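Phenol hydroxylase component phN (PDB 3U52) probably serves as the diiron-bearing subunit of a multicomponent phenol hydroxylase, the part where phenol is oxidised with molecular oxygen. Local coordinates at residues Q421-E425 / G426-H430. Residues are numbered along the deposited sequence; the frame is centred on the assembly and turned at random.
Sequences QIEHE and GERYH
Gln421 and His430 face each other at the base of a two-stranded beta hairpin in the YHS domain, and here the contact is tight. Their side chains run alongside each other in the same direction; Gln421 CB sits 3.5 Å from His430 ND1, and further out Gln421 NE2 comes within 3.5 Å of His430 CE1, with the amide and imidazole planes 58° apart. A chi1 of 76° tucks Gln421 CG between its own backbone N and carbonyl carbon, and the extended chain then follows the ring. His430 ND1 is hydrogen-bonded to His419 NE2, and its NE2 to the backbone of another protein's chain. The His430 side chain lies about 9 Å from the zinc ion held by Cys399, Cys402, Cys432 and Cys436.

The ladder is regular: Ile422 and Tyr429 exchange two backbone hydrogen bonds, as do His424 and Glu427, the latter pair closing a type I' turn with Glu425 and Gly426 at its centre, the two-residue loop of a 2:2 hairpin.

On the face of Ile422, His424 and Tyr429, the Tyr429 ring reaches back diagonally so that CE2 lies 3.8 Å from His424 CB. A water in the ring plane links Tyr429 OH to His424 O; Phe440 meets the ring from outside the hairpin.

Toward the exposed turn the other face is looser. Glu423 and Arg428 lie side by side, but OE2 to NH1 is a long salt bridge of 4.0 Å, with the carboxylate and guanidinium planes 43° apart. A second water gathers Gln421 NE2, Ile422 O and Arg428 NH1. At that separation the Glu423–Arg428 attraction is probably weak; the main polar commitments are to the other protein's chain, where Arg428 NE pairs with an acidic side chain and Gln421 NE2 hydrogen-bonds a polar one.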
loop_
_atom_site.group_PDB
_atom_site.type_symbol
_atom_site.label_atom_id
_atom_site.label_comp_id
_atom_site.label_asym_id
_atom_site.label_seq_id
_atom_site.Cartn_x
_atom_site.Cartn_y
_atom_site.Cartn_z
ATOM N N GLN A 421 3.722 52.774 -13.486
ATOM C CA GLN A 421 5.081 52.888 -14.062
ATOM C C GLN A 421 5.859 53.938 -13.317
ATOM O O GLN A 421 5.286 54.858 -12.708
ATOM C CB GLN A 421 5.107 53.144 -15.588
ATOM C CG GLN A 421 4.777 54.561 -16.077
ATOM C CD GLN A 421 4.828 54.664 -17.578
ATOM O OE1 GLN A 421 3.804 54.514 -18.244
ATOM N NE2 GLN A 421 6.018 54.883 -18.128
ATOM N N ILE A 422 7.163 53.788 -13.355
ATOM C CA ILE A 422 8.035 54.635 -12.578
ATOM C C ILE A 422 9.281 54.878 -13.432
ATOM O O ILE A 422 9.491 54.193 -14.431
ATOM C CB ILE A 422 8.279 53.947 -11.190
ATOM C CG1 ILE A 422 7.811 54.814 -10.001
ATOM C CG2 ILE A 422 9.568 53.088 -11.119
ATOM C CD1 ILE A 422 8.892 55.696 -9.260
ATOM N N GLU A 423 10.037 55.913 -13.081
ATOM C CA GLU A 423 11.385 56.115 -13.575
ATOM C C GLU A 423 12.316 55.863 -12.413
ATOM O O GLU A 423 12.101 56.369 -11.302
ATOM C CB GLU A 423 11.567 57.546 -14.057
ATOM C CG GLU A 423 10.685 57.874 -15.189
ATOM C CD GLU A 423 10.911 59.274 -15.680
ATOM O OE1 GLU A 423 12.022 59.543 -16.230
ATOM O OE2 GLU A 423 9.978 60.100 -15.519
ATOM N N HIS A 424 13.304 55.015 -12.655
ATOM C CA HIS A 424 14.321 54.773 -11.653
ATOM C C HIS A 424 15.711 54.886 -12.290
ATOM O O HIS A 424 16.082 54.053 -13.141
ATOM C CB HIS A 424 14.172 53.386 -11.031
ATOM C CG HIS A 424 15.132 53.141 -9.916
ATOM N ND1 HIS A 424 16.269 52.376 -10.067
ATOM C CD2 HIS A 424 15.144 53.591 -8.634
ATOM C CE1 HIS A 424 16.951 52.370 -8.933
ATOM N NE2 HIS A 424 16.286 53.091 -8.046
ATOM N N GLU A 425 16.460 55.903 -11.851
ATOM C CA GLU A 425 17.800 56.219 -12.347
ATOM C C GLU A 425 17.874 56.212 -13.858
ATOM O O GLU A 425 18.754 55.597 -14.443
ATOM C CB GLU A 425 18.856 55.302 -11.692
ATOM C CG GLU A 425 18.658 55.312 -10.166
ATOM C CD GLU A 425 19.851 54.826 -9.350
ATOM O OE1 GLU A 425 19.830 55.011 -8.106
ATOM O OE2 GLU A 425 20.818 54.314 -9.945
ATOM N N GLY A 426 16.927 56.893 -14.506
ATOM C CA GLY A 426 16.978 57.031 -15.942
ATOM C C GLY A 426 16.441 55.900 -16.793
ATOM O O GLY A 426 16.612 55.935 -18.036
ATOM N N GLU A 427 15.810 54.901 -16.160
ATOM C CA GLU A 427 15.210 53.765 -16.880
ATOM C C GLU A 427 13.732 53.678 -16.480
ATOM O O GLU A 427 13.391 54.089 -15.410
ATOM C CB GLU A 427 15.918 52.438 -16.501
ATOM C CG GLU A 427 17.386 52.252 -17.092
ATOM C CD GLU A 427 17.381 51.904 -18.573
ATOM O OE1 GLU A 427 16.362 51.339 -19.056
ATOM O OE2 GLU A 427 18.382 52.193 -19.290
ATOM N N ARG A 428 12.866 53.118 -17.309
ATOM C CA ARG A 428 11.440 53.086 -16.981
ATOM C C ARG A 428 11.126 51.631 -16.592
ATOM O O ARG A 428 11.687 50.707 -17.190
ATOM C CB ARG A 428 10.570 53.483 -18.164
ATOM C CG ARG A 428 10.988 54.841 -18.868
ATOM C CD ARG A 428 9.920 55.231 -19.891
ATOM N NE ARG A 428 10.250 56.536 -20.439
ATOM C CZ ARG A 428 10.020 57.703 -19.825
ATOM N NH1 ARG A 428 9.409 57.764 -18.658
ATOM N NH2 ARG A 428 10.394 58.830 -20.419
ATOM N N TYR A 429 10.252 51.456 -15.619
ATOM C CA TYR A 429 9.857 50.101 -15.142
ATOM C C TYR A 429 8.369 50.131 -14.985
ATOM O O TYR A 429 7.819 51.193 -14.652
ATOM C CB TYR A 429 10.505 49.729 -13.805
ATOM C CG TYR A 429 12.001 49.670 -13.953
ATOM C CD1 TYR A 429 12.631 48.566 -14.525
ATOM C CD2 TYR A 429 12.786 50.773 -13.571
ATOM C CE1 TYR A 429 14.049 48.543 -14.709
ATOM C CE2 TYR A 429 14.174 50.783 -13.780
ATOM C CZ TYR A 429 14.784 49.676 -14.355
ATOM O OH TYR A 429 16.143 49.689 -14.486
ATOM N N HIS A 430 7.740 48.973 -15.199
ATOM C CA HIS A 430 6.278 48.834 -15.175
ATOM C C HIS A 430 5.830 47.705 -14.223
ATOM O O HIS A 430 6.531 46.673 -14.063
ATOM C CB HIS A 430 5.744 48.542 -16.581
ATOM C CG HIS A 430 6.153 49.578 -17.593
ATOM N ND1 HIS A 430 5.333 50.622 -17.952
ATOM C CD2 HIS A 430 7.336 49.795 -18.216
ATOM C CE1 HIS A 430 5.970 51.404 -18.811
ATOM N NE2 HIS A 430 7.188 50.926 -18.985
HETATM O O HOH W 1 8.173 55.630 -16.631
HETATM O O HOH W 2 17.421 51.532 -13.385
#